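Local coordinates for protein putative sulfatase yidJ (Bacteroides fragilis, PDB 2QZU) that probably hydrolyses sulfate esters as a metal-dependent, arylsulfatase-like member of the sulfatase family, at residues 30-35 and 307-312; 37-42 and 314-319; 75-80 and 96-101. All coordinates share one frame; numbering follows the deposited sequence.

Interaction 1. Residues 30-35 and 307-312; sequences LVFIMA and IVVFTS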
ATOM      1  N   LEU A  30     -14.989  21.382 -26.589  1.00  4.49           N
ATOM      2  CA  LEU A  30     -13.903  21.386 -25.626  1.00  4.56           C
ATOM      3  C   LEU A  30     -13.729  20.005 -25.020  1.00  6.68           C
ATOM      4  O   LEU A  30     -14.689  19.397 -24.550  1.00  6.00           O
ATOM      5  CB  LEU A  30     -14.178  22.389 -24.496  1.00  2.80           C
ATOM      6  CG  LEU A  30     -13.286  22.296 -23.247  1.00  5.02           C
ATOM      7  CD1 LEU A  30     -11.848  22.687 -23.585  1.00  3.41           C
ATOM      8  CD2 LEU A  30     -13.844  23.209 -22.162  1.00  6.68           C
ATOM      9  N   VAL A  31     -12.503  19.503 -25.061  1.00  5.77           N
ATOM     10  CA  VAL A  31     -12.185  18.222 -24.453  1.00  3.14           C
ATOM     11  C   VAL A  31     -11.056  18.567 -23.492  1.00  7.99           C
ATOM     12  O   VAL A  31      -9.916  18.794 -23.892  1.00  5.70           O
ATOM     13  CB  VAL A  31     -11.731  17.175 -25.489  1.00  5.41           C
ATOM     14  CG1 VAL A  31     -11.269  15.906 -24.772  1.00  6.78           C
ATOM     15  CG2 VAL A  31     -12.892  16.848 -26.429  1.00  7.14           C
ATOM     16  N   PHE A  32     -11.405  18.645 -22.216  1.00  6.45           N
ATOM     17  CA  PHE A  32     -10.460  19.008 -21.174  1.00  3.51           C
ATOM     18  C   PHE A  32      -9.977  17.743 -20.486  1.00  6.85           C
ATOM     19  O   PHE A  32     -10.731  17.085 -19.761  1.00  3.28           O
ATOM     20  CB  PHE A  32     -11.170  19.935 -20.183  1.00  4.87           C
ATOM     21  CG  PHE A  32     -10.258  20.609 -19.198  1.00  7.89           C
ATOM     22  CD1 PHE A  32      -9.705  19.904 -18.133  1.00 15.51           C
ATOM     23  CD2 PHE A  32     -10.000  21.971 -19.307  1.00 10.21           C
ATOM     24  CE1 PHE A  32      -8.906  20.555 -17.184  1.00  8.78           C
ATOM     25  CE2 PHE A  32      -9.208  22.628 -18.371  1.00 14.77           C
ATOM     26  CZ  PHE A  32      -8.663  21.920 -17.305  1.00 12.38           C
ATOM     27  N   ILE A  33      -8.721  17.395 -20.733  1.00  4.07           N
ATOM     28  CA  ILE A  33      -8.139  16.199 -20.149  1.00  5.33           C
ATOM     29  C   ILE A  33      -7.102  16.567 -19.105  1.00  6.59           C
ATOM     30  O   ILE A  33      -6.263  17.438 -19.329  1.00  6.25           O
ATOM     31  CB  ILE A  33      -7.454  15.331 -21.224  1.00  3.85           C
ATOM     32  CG1 ILE A  33      -8.455  14.984 -22.327  1.00 13.08           C
ATOM     33  CG2 ILE A  33      -6.911  14.047 -20.589  1.00  4.06           C
ATOM     34  CD1 ILE A  33      -7.842  14.237 -23.488  1.00 15.48           C
HETATM   35  N   MSE A  34      -7.172  15.917 -17.953  1.00  9.94           N
HETATM   36  CA  MSE A  34      -6.198  16.174 -16.911  1.00  8.65           C
HETATM   37  C   MSE A  34      -5.871  14.879 -16.197  1.00  8.07           C
HETATM   38  O   MSE A  34      -6.702  13.979 -16.097  1.00  8.10           O
HETATM   39  CB  MSE A  34      -6.711  17.225 -15.918  1.00 11.99           C
HETATM   40  CG  MSE A  34      -7.949  16.840 -15.138  1.00  8.00           C
HETATM   41 SE   MSE A  34      -8.462  18.253 -13.900  1.00 24.85          SE
HETATM   42  CE  MSE A  34     -10.350  18.366 -14.315  1.00 16.81           C
ATOM     43  N   ALA A  35      -4.631  14.782 -15.743  1.00  2.67           N
ATOM     44  CA  ALA A  35      -4.158  13.614 -15.027  1.00  5.55           C
ATOM     45  C   ALA A  35      -3.635  14.191 -13.727  1.00  5.32           C
ATOM     46  O   ALA A  35      -2.836  15.125 -13.733  1.00  9.89           O
ATOM     47  CB  ALA A  35      -3.037  12.933 -15.804  1.00  7.23           C
ATOM     48  N   ILE A 307     -11.204  22.381 -28.922  1.00  7.91           N
ATOM     49  CA  ILE A 307     -10.040  22.801 -28.163  1.00  4.28           C
ATOM     50  C   ILE A 307      -9.744  21.622 -27.247  1.00  6.37           C
ATOM     51  O   ILE A 307     -10.584  21.239 -26.435  1.00  4.77           O
ATOM     52  CB  ILE A 307     -10.335  24.038 -27.298  1.00  5.19           C
ATOM     53  CG1 ILE A 307     -10.647  25.238 -28.194  1.00  6.21           C
ATOM     54  CG2 ILE A 307      -9.139  24.334 -26.388  1.00  2.99           C
ATOM     55  CD1 ILE A 307     -11.173  26.441 -27.441  1.00 10.98           C
ATOM     56  N   VAL A 308      -8.567  21.026 -27.404  1.00  5.31           N
ATOM     57  CA  VAL A 308      -8.169  19.905 -26.564  1.00  4.28           C
ATOM     58  C   VAL A 308      -7.090  20.418 -25.625  1.00  6.53           C
ATOM     59  O   VAL A 308      -6.115  21.031 -26.060  1.00  7.73           O
ATOM     60  CB  VAL A 308      -7.608  18.732 -27.397  1.00  5.73           C
ATOM     61  CG1 VAL A 308      -7.125  17.602 -26.468  1.00  7.93           C
ATOM     62  CG2 VAL A 308      -8.679  18.216 -28.341  1.00  7.89           C
ATOM     63  N   VAL A 309      -7.284  20.184 -24.333  1.00  6.88           N
ATOM     64  CA  VAL A 309      -6.333  20.623 -23.325  1.00  5.68           C
ATOM     65  C   VAL A 309      -5.856  19.438 -22.499  1.00  9.07           C
ATOM     66  O   VAL A 309      -6.671  18.606 -22.098  1.00  8.96           O
ATOM     67  CB  VAL A 309      -6.982  21.621 -22.328  1.00  7.95           C
ATOM     68  CG1 VAL A 309      -5.950  22.076 -21.304  1.00 14.08           C
ATOM     69  CG2 VAL A 309      -7.579  22.801 -23.066  1.00  6.91           C
ATOM     70  N   PHE A 310      -4.547  19.338 -22.278  1.00  3.92           N
ATOM     71  CA  PHE A 310      -4.019  18.291 -21.403  1.00  3.27           C
ATOM     72  C   PHE A 310      -3.246  19.028 -20.320  1.00  4.76           C
ATOM     73  O   PHE A 310      -2.291  19.751 -20.612  1.00  6.81           O
ATOM     74  CB  PHE A 310      -3.055  17.323 -22.093  1.00  3.46           C
ATOM     75  CG  PHE A 310      -2.526  16.262 -21.156  1.00  5.56           C
ATOM     76  CD1 PHE A 310      -3.333  15.197 -20.773  1.00  4.36           C
ATOM     77  CD2 PHE A 310      -1.262  16.384 -20.581  1.00  6.11           C
ATOM     78  CE1 PHE A 310      -2.900  14.270 -19.825  1.00  5.60           C
ATOM     79  CE2 PHE A 310      -0.817  15.460 -19.627  1.00  5.30           C
ATOM     80  CZ  PHE A 310      -1.638  14.405 -19.250  1.00  9.90           C
ATOM     81  N   THR A 311      -3.661  18.856 -19.073  1.00  4.53           N
ATOM     82  CA  THR A 311      -2.997  19.543 -17.978  1.00  6.29           C
ATOM     83  C   THR A 311      -3.084  18.726 -16.687  1.00  7.56           C
ATOM     84  O   THR A 311      -3.443  17.546 -16.713  1.00  4.66           O
ATOM     85  CB  THR A 311      -3.622  20.956 -17.794  1.00  9.30           C
ATOM     86  OG1 THR A 311      -2.845  21.720 -16.864  1.00 11.79           O
ATOM     87  CG2 THR A 311      -5.051  20.844 -17.305  1.00  7.78           C
ATOM     88  N   SER A 312      -2.742  19.341 -15.562  1.00  6.68           N
ATOM     89  CA  SER A 312      -2.768  18.649 -14.276  1.00  3.02           C
ATOM     90  C   SER A 312      -3.013  19.650 -13.157  1.00  3.70           C
ATOM     91  O   SER A 312      -2.763  20.843 -13.321  1.00  7.36           O
ATOM     92  CB  SER A 312      -1.439  17.924 -14.044  1.00  2.38           C
ATOM     93  OG  SER A 312      -1.457  17.173 -12.838  1.00  5.92           O
TER
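Two neighbouring parallel strands in the middle of the large mixed sheet of the sulfatase domain, whose family belongs to the alkaline phosphatase clan, meet here. Leu30 pairs with Ile307 and the register runs on to Met34 with Thr311, the segment axes 4.7 Å apart. Amides and carbonyls interlock alternately: Val31 N donates to Ile307 O, Val309 N to Val31 O, Ile33 N to Val309 O at 2.7 Å, Thr311 N to Ile33 O and Ala35 N to Thr311 O. Every touching residue is buried, which suits the branched and aromatic residues that line both faces. On the face of Leu30, Phe32 and Val309, the CZ atom of Phe32 lies 3.8 Å from the CG2 methyl of Thr311, and Leu361 and Leu365 of helix 361-368 touch the Phe32 side chain. Thr311 can serve an apolar neighbour because its OG1, anti to the backbone N (chi1 -171°), bonds to Pro337 O instead. On the other face Ile33 brings its CG2 methyl to the edge of the Phe310 ring, 3.8 Å from CD1, while Ala35 CB touches CZ of that ring. Beyond the last pair, Ser312 donates from its hydroxyl OG to Ala35 O in the carbonyl plane, at 2.6 Å.

Interaction 2. Residues 37-42 and 314-319; sequences QYRGDA and HGICMG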
ATOM      1  N   GLN A  37      -1.613  14.891 -10.324  1.00  5.06           N
ATOM      2  CA  GLN A  37      -0.232  14.781  -9.865  1.00  3.59           C
ATOM      3  C   GLN A  37       0.795  14.531 -10.970  1.00  5.96           C
ATOM      4  O   GLN A  37       1.770  13.801 -10.769  1.00  4.58           O
ATOM      5  CB  GLN A  37      -0.166  13.672  -8.815  1.00  6.48           C
ATOM      6  CG  GLN A  37       1.037  13.705  -7.898  1.00  6.22           C
ATOM      7  CD  GLN A  37       0.707  13.116  -6.541  1.00 11.26           C
ATOM      8  OE1 GLN A  37      -0.141  13.644  -5.818  1.00  6.28           O
ATOM      9  NE2 GLN A  37       1.367  12.021  -6.190  1.00  9.91           N
ATOM     10  N   TYR A  38       0.587  15.170 -12.118  1.00  4.16           N
ATOM     11  CA  TYR A  38       1.473  15.030 -13.275  1.00  4.49           C
ATOM     12  C   TYR A  38       2.453  16.216 -13.353  1.00  5.49           C
ATOM     13  O   TYR A  38       2.037  17.363 -13.521  1.00  5.74           O
ATOM     14  CB  TYR A  38       0.616  14.963 -14.551  1.00  6.61           C
ATOM     15  CG  TYR A  38       1.339  14.512 -15.810  1.00  2.86           C
ATOM     16  CD1 TYR A  38       2.465  15.190 -16.278  1.00  6.47           C
ATOM     17  CD2 TYR A  38       0.877  13.417 -16.540  1.00  9.90           C
ATOM     18  CE1 TYR A  38       3.117  14.785 -17.448  1.00  5.45           C
ATOM     19  CE2 TYR A  38       1.520  13.006 -17.712  1.00  9.17           C
ATOM     20  CZ  TYR A  38       2.639  13.696 -18.157  1.00  7.76           C
ATOM     21  OH  TYR A  38       3.282  13.299 -19.310  1.00  5.68           O
ATOM     22  N   ARG A  39       3.751  15.937 -13.228  1.00  4.18           N
ATOM     23  CA  ARG A  39       4.776  16.985 -13.290  1.00  7.61           C
ATOM     24  C   ARG A  39       4.967  17.547 -14.694  1.00  7.90           C
ATOM     25  O   ARG A  39       5.005  16.801 -15.673  1.00  6.48           O
ATOM     26  CB  ARG A  39       6.125  16.463 -12.788  1.00  9.30           C
ATOM     27  CG  ARG A  39       6.191  16.265 -11.288  1.00  6.93           C
ATOM     28  CD  ARG A  39       7.620  16.034 -10.804  1.00 10.14           C
ATOM     29  NE  ARG A  39       8.199  14.773 -11.268  1.00  4.93           N
ATOM     30  CZ  ARG A  39       8.926  14.634 -12.375  1.00  9.88           C
ATOM     31  NH1 ARG A  39       9.173  15.679 -13.154  1.00  9.61           N
ATOM     32  NH2 ARG A  39       9.423  13.447 -12.693  1.00  7.87           N
ATOM     33  N   GLY A  40       5.117  18.864 -14.777  1.00  8.46           N
ATOM     34  CA  GLY A  40       5.294  19.517 -16.062  1.00 10.71           C
ATOM     35  C   GLY A  40       6.470  19.042 -16.902  1.00 10.47           C
ATOM     36  O   GLY A  40       6.350  18.935 -18.123  1.00  9.90           O
ATOM     37  N   ASP A  41       7.608  18.755 -16.277  1.00 10.00           N
ATOM     38  CA  ASP A  41       8.768  18.311 -17.045  1.00  7.28           C
ATOM     39  C   ASP A  41       8.742  16.838 -17.430  1.00  8.06           C
ATOM     40  O   ASP A  41       9.631  16.368 -18.135  1.00  8.23           O
ATOM     41  CB  ASP A  41      10.073  18.614 -16.295  1.00 11.44           C
ATOM     42  CG  ASP A  41      10.365  20.104 -16.213  1.00 16.75           C
ATOM     43  OD1 ASP A  41       9.889  20.849 -17.095  1.00 12.72           O
ATOM     44  OD2 ASP A  41      11.080  20.523 -15.279  1.00 24.06           O
ATOM     45  N   ALA A  42       7.721  16.112 -16.982  1.00  6.45           N
ATOM     46  CA  ALA A  42       7.617  14.692 -17.300  1.00  8.74           C
ATOM     47  C   ALA A  42       6.903  14.464 -18.629  1.00 12.62           C
ATOM     48  O   ALA A  42       5.981  13.658 -18.722  1.00 11.74           O
ATOM     49  CB  ALA A  42       6.894  13.951 -16.178  1.00 13.06           C
ATOM     50  N   HIS A 314      -1.489  19.598 -10.214  1.00  4.20           N
ATOM     51  CA  HIS A 314      -0.222  19.857  -9.530  1.00  6.06           C
ATOM     52  C   HIS A 314       0.817  18.778  -9.811  1.00  3.53           C
ATOM     53  O   HIS A 314       0.497  17.717 -10.352  1.00  4.61           O
ATOM     54  CB  HIS A 314      -0.430  19.965  -8.012  1.00  6.10           C
ATOM     55  CG  HIS A 314      -1.008  18.737  -7.386  1.00  3.48           C
ATOM     56  ND1 HIS A 314      -0.285  17.576  -7.201  1.00  4.26           N
ATOM     57  CD2 HIS A 314      -2.251  18.483  -6.906  1.00  7.26           C
ATOM     58  CE1 HIS A 314      -1.057  16.663  -6.637  1.00  9.70           C
ATOM     59  NE2 HIS A 314      -2.255  17.190  -6.447  1.00  8.90           N
ATOM     60  N   GLY A 315       2.064  19.077  -9.450  1.00  7.84           N
ATOM     61  CA  GLY A 315       3.150  18.134  -9.634  1.00  4.55           C
ATOM     62  C   GLY A 315       3.370  17.326  -8.364  1.00  9.08           C
ATOM     63  O   GLY A 315       2.418  17.039  -7.636  1.00  6.50           O
ATOM     64  N   ILE A 316       4.623  16.972  -8.089  1.00  6.19           N
ATOM     65  CA  ILE A 316       4.947  16.180  -6.904  1.00 11.20           C
ATOM     66  C   ILE A 316       6.450  16.270  -6.611  1.00  9.64           C
ATOM     67  O   ILE A 316       7.266  16.323  -7.535  1.00  6.05           O
ATOM     68  CB  ILE A 316       4.539  14.686  -7.126  1.00 12.42           C
ATOM     69  CG1 ILE A 316       4.660  13.900  -5.824  1.00 15.95           C
ATOM     70  CG2 ILE A 316       5.405  14.051  -8.211  1.00  6.93           C
ATOM     71  CD1 ILE A 316       3.613  14.263  -4.811  1.00  9.56           C
ATOM     72  N   CYS A 317       6.819  16.315  -5.333  1.00  8.96           N
ATOM     73  CA  CYS A 317       8.238  16.382  -4.970  1.00  9.04           C
ATOM     74  C   CYS A 317       8.855  14.984  -4.988  1.00 10.06           C
ATOM     75  O   CYS A 317       9.967  14.790  -5.488  1.00  8.79           O
ATOM     76  CB  CYS A 317       8.412  17.026  -3.593  1.00  4.30           C
ATOM     77  SG  CYS A 317       8.044  18.803  -3.579  1.00 11.54           S
HETATM   78  N   MSE A 318       8.124  14.016  -4.443  1.00  8.38           N
HETATM   79  CA  MSE A 318       8.564  12.621  -4.416  1.00 14.84           C
HETATM   80  C   MSE A 318       9.970  12.449  -3.829  1.00 10.28           C
HETATM   81  O   MSE A 318      10.775  11.653  -4.324  1.00  8.78           O
HETATM   82  CB  MSE A 318       8.512  12.043  -5.841  1.00  9.89           C
HETATM   83  CG  MSE A 318       8.430  10.520  -5.914  1.00 13.48           C
HETATM   84 SE   MSE A 318       8.303   9.847  -7.749  1.00 28.95          SE
HETATM   85  CE  MSE A 318      10.176   9.624  -8.105  1.00 46.72           C
ATOM     86  N   GLY A 319      10.262  13.195  -2.769  1.00 12.40           N
ATOM     87  CA  GLY A 319      11.571  13.096  -2.144  1.00 12.96           C
ATOM     88  C   GLY A 319      12.440  14.320  -2.369  1.00  8.01           C
ATOM     89  O   GLY A 319      13.299  14.636  -1.547  1.00  8.54           O
TER
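Gln37 lays its extended side chain across His314 and Ile316, its amide plane turned 40° from the imidazole. Its carboxamide carbon comes to the imidazole edge, in the ring plane, with OE1 3.3 Å from His314 CE1, whereas the backbone N of Gln37 lies over a ring face. The imidazole is held by its own segment: ND1 donates to Gly315 O at 2.8 Å, nearly straight (170°) and on a carbonyl lone pair, which fixes the ring's rotation. On its other branch the amide meets a methyl, NE2 lying 3.5 Å from Ile316 CD1. Ile316 can serve two neighbours because its CG1 is anti to the backbone N (chi1 -171°) and reaches Gln37, while CG2 rests 3.9 Å from CG of Arg39. The aliphatic part of that arginine thus packs on isoleucine, with CD 3.3 Å from Ile316 O, and its guanidinium goes on to a salt bridge with Glu49. Having no side chain, Gly315 lets CG of Arg39 lie close to its CA. Lys326 hydrogen-bonds Gln37 OE1. The two loops follow the adjacent strands 29-35 and 306-311; helix 267-299 flanks them, Tyr279 binding Gln37 O and Arg39 N while Ile276 and Ile283 pack on Met318 and Tyr38.

Interaction 3. Residues 75-80 and 96-101; sequences VSSPAR and GNCNSE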
ATOM      1  N   VAL A  75      -2.457  21.576  -4.705  1.00  2.73           N
ATOM      2  CA  VAL A  75      -3.158  20.588  -3.891  1.00  9.09           C
ATOM      3  C   VAL A  75      -4.443  20.272  -4.661  1.00  4.86           C
ATOM      4  O   VAL A  75      -5.035  21.163  -5.275  1.00  6.23           O
ATOM      5  CB  VAL A  75      -3.514  21.148  -2.502  1.00  8.58           C
ATOM      6  CG1 VAL A  75      -4.256  20.096  -1.692  1.00 19.87           C
ATOM      7  CG2 VAL A  75      -2.246  21.570  -1.780  1.00 10.97           C
ATOM      8  N   SER A  76      -4.876  19.015  -4.619  1.00  8.29           N
ATOM      9  CA  SER A  76      -6.054  18.584  -5.374  1.00  5.60           C
ATOM     10  C   SER A  76      -7.325  19.443  -5.339  1.00  7.88           C
ATOM     11  O   SER A  76      -7.632  20.141  -6.306  1.00  4.91           O
ATOM     12  CB  SER A  76      -6.405  17.138  -5.011  1.00  7.41           C
ATOM     13  OG  SER A  76      -7.496  16.679  -5.799  1.00  9.83           O
ATOM     14  N   SER A  77      -8.077  19.392  -4.246  1.00  6.98           N
ATOM     15  CA  SER A  77      -9.315  20.160  -4.182  1.00  5.30           C
ATOM     16  C   SER A  77      -9.145  21.656  -4.423  1.00  2.14           C
ATOM     17  O   SER A  77      -9.880  22.242  -5.223  1.00  2.98           O
ATOM     18  CB  SER A  77     -10.021  19.918  -2.848  1.00  8.58           C
ATOM     19  OG  SER A  77     -10.266  18.536  -2.676  1.00  5.05           O
ATOM     20  N   PRO A  78      -8.179  22.295  -3.739  1.00  5.99           N
ATOM     21  CA  PRO A  78      -7.979  23.733  -3.940  1.00  2.54           C
ATOM     22  C   PRO A  78      -7.739  24.085  -5.404  1.00  6.07           C
ATOM     23  O   PRO A  78      -8.327  25.038  -5.926  1.00  6.65           O
ATOM     24  CB  PRO A  78      -6.766  24.038  -3.059  1.00  5.34           C
ATOM     25  CG  PRO A  78      -6.935  23.067  -1.923  1.00  3.08           C
ATOM     26  CD  PRO A  78      -7.316  21.789  -2.655  1.00  5.64           C
ATOM     27  N   ALA A  79      -6.880  23.317  -6.071  1.00  2.38           N
ATOM     28  CA  ALA A  79      -6.584  23.584  -7.473  1.00  3.50           C
ATOM     29  C   ALA A  79      -7.835  23.416  -8.335  1.00  2.07           C
ATOM     30  O   ALA A  79      -8.129  24.259  -9.175  1.00  4.57           O
ATOM     31  CB  ALA A  79      -5.467  22.661  -7.971  1.00  6.07           C
ATOM     32  N   ARG A  80      -8.569  22.327  -8.122  1.00  2.66           N
ATOM     33  CA  ARG A  80      -9.785  22.069  -8.888  1.00  5.61           C
ATOM     34  C   ARG A  80     -10.841  23.132  -8.599  1.00  8.07           C
ATOM     35  O   ARG A  80     -11.602  23.523  -9.486  1.00  5.55           O
ATOM     36  CB  ARG A  80     -10.321  20.669  -8.560  1.00  3.47           C
ATOM     37  CG  ARG A  80      -9.345  19.563  -8.964  1.00  3.93           C
ATOM     38  CD  ARG A  80      -9.623  18.243  -8.264  1.00  7.84           C
ATOM     39  NE  ARG A  80      -8.636  17.232  -8.633  1.00  7.75           N
ATOM     40  CZ  ARG A  80      -8.619  16.583  -9.794  1.00 12.92           C
ATOM     41  NH1 ARG A  80      -9.543  16.828 -10.715  1.00  8.79           N
ATOM     42  NH2 ARG A  80      -7.670  15.695 -10.039  1.00 10.56           N
ATOM     43  N   GLY A  96      -8.514  23.780   1.297  1.00  5.30           N
ATOM     44  CA  GLY A  96      -7.747  22.583   1.587  1.00  7.90           C
ATOM     45  C   GLY A  96      -8.420  21.435   0.863  1.00  8.78           C
ATOM     46  O   GLY A  96      -9.379  21.662   0.127  1.00  8.31           O
ATOM     47  N   ASN A  97      -7.927  20.214   1.043  1.00  8.78           N
ATOM     48  CA  ASN A  97      -8.544  19.058   0.396  1.00  4.47           C
ATOM     49  C   ASN A  97      -9.908  18.812   1.011  1.00  6.21           C
ATOM     50  O   ASN A  97     -10.127  19.089   2.193  1.00  8.39           O
ATOM     51  CB  ASN A  97      -7.707  17.789   0.602  1.00  3.40           C
ATOM     52  CG  ASN A  97      -6.566  17.666  -0.388  1.00  7.57           C
ATOM     53  OD1 ASN A  97      -5.468  17.245  -0.028  1.00 18.97           O
ATOM     54  ND2 ASN A  97      -6.824  18.023  -1.638  1.00  7.10           N
ATOM     55  N   CYS A  98     -10.824  18.286   0.209  1.00  5.44           N
ATOM     56  CA  CYS A  98     -12.140  17.961   0.718  1.00  2.47           C
ATOM     57  C   CYS A  98     -11.995  16.620   1.420  1.00  4.29           C
ATOM     58  O   CYS A  98     -11.464  15.663   0.853  1.00  5.78           O
ATOM     59  CB  CYS A  98     -13.158  17.849  -0.420  1.00  5.17           C
ATOM     60  SG  CYS A  98     -13.465  19.410  -1.280  1.00 10.30           S
ATOM     61  N   ASN A  99     -12.424  16.581   2.675  1.00  5.20           N
ATOM     62  CA  ASN A  99     -12.399  15.378   3.494  1.00  4.80           C
ATOM     63  C   ASN A  99     -13.172  15.731   4.759  1.00  8.48           C
ATOM     64  O   ASN A  99     -13.553  16.888   4.952  1.00  5.24           O
ATOM     65  CB  ASN A  99     -10.959  14.934   3.826  1.00  4.19           C
ATOM     66  CG  ASN A  99     -10.152  16.007   4.546  1.00  5.77           C
ATOM     67  OD1 ASN A  99     -10.621  16.618   5.500  1.00  7.75           O
ATOM     68  ND2 ASN A  99      -8.919  16.226   4.093  1.00  7.82           N
ATOM     69  N   SER A 100     -13.409  14.750   5.619  1.00  7.13           N
ATOM     70  CA  SER A 100     -14.173  15.006   6.835  1.00  9.80           C
ATOM     71  C   SER A 100     -13.513  15.960   7.828  1.00  8.16           C
ATOM     72  O   SER A 100     -14.188  16.517   8.691  1.00 10.99           O
ATOM     73  CB  SER A 100     -14.522  13.684   7.525  1.00 11.26           C
ATOM     74  OG  SER A 100     -13.362  12.957   7.862  1.00 11.99           O
ATOM     75  N   GLU A 101     -12.203  16.153   7.713  1.00  6.48           N
ATOM     76  CA  GLU A 101     -11.494  17.057   8.615  1.00 10.50           C
ATOM     77  C   GLU A 101     -11.788  18.517   8.263  1.00  9.58           C
ATOM     78  O   GLU A 101     -11.915  19.365   9.145  1.00 12.20           O
ATOM     79  CB  GLU A 101      -9.981  16.809   8.539  1.00 11.04           C
ATOM     80  CG  GLU A 101      -9.148  17.754   9.396  1.00 19.13           C
ATOM     81  CD  GLU A 101      -7.655  17.486   9.293  1.00 21.96           C
ATOM     82  OE1 GLU A 101      -7.085  17.663   8.195  1.00 25.62           O
ATOM     83  OE2 GLU A 101      -7.053  17.093  10.314  1.00 37.04           O
TER
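The first turn of helix 76-85, with Val75 at its N-cap position, runs beside the irregular chain of 96-101, and the backbones come nearest at Ser77 and Asn97, whose CA atoms are 4.8 Å apart. A hydrogen bond joins the segments: Cys98 N donates to Ser77 OG at 2.9 Å, with an angle of 157° at the hydrogen. Serine suits this place because its short side chain, with OG beside the backbone N (chi1 -57°), carries an oxygen to the passing chain; the same hydroxyl is also bonded to His134 O. Pro78, acceptable in a first turn where its missing amide hydrogen costs no helical bond, sets the edge of its ring against Gly96, with CG and CD each 3.5 Å from Gly96 O. That carbonyl oxygen is buried without a polar partner in the model. The Asn97 side chain crosses Val75 obliquely, CG 3.6 Å from Val75 CG1. Cys98 adds its sulfur against Ser77, SG lying 3.8 Å from CB.

Behind this interface Ser76 turns its OG to His134 ND1 and receives Arg80 NE at 3.1 Å, the serine oxygen tilted slightly from the guanidinium plane. Arg80 also forms a salt bridge with Asp36, while His134 NE2 reaches back to Cys98 O, so one histidine ties both segments together. Ser76 is predicted to be the residue oxidised to 3-oxoalanine but is unmodified serine here; its place, buried at the start of helix 76-85 and followed by Pro78 and Arg80, is that of the sulfatase active-site signature.

Interactions 1 and 2 follow one another along the same two chain segments: strands 29-35 and 306-311 pair in interaction 1, and the loops leaving their C-terminal ends meet in interaction 2, with centres about 17 Å apart. Ser312 OG joins them through a probable hydrogen bond to Tyr38 N, and the Phe310 and Tyr38 rings pack edge-to-face. Interaction 3, its centre about 20 Å from that of interaction 1 and 18 Å from that of interaction 2, is nested within the long chain loop the others close. His314 packs on the start of helix 76-85, and Met34 touches Arg80. The loop after strand 306-311 and the end of strand 29-35 thus border this helix start, consistent with a sulfatase active site there.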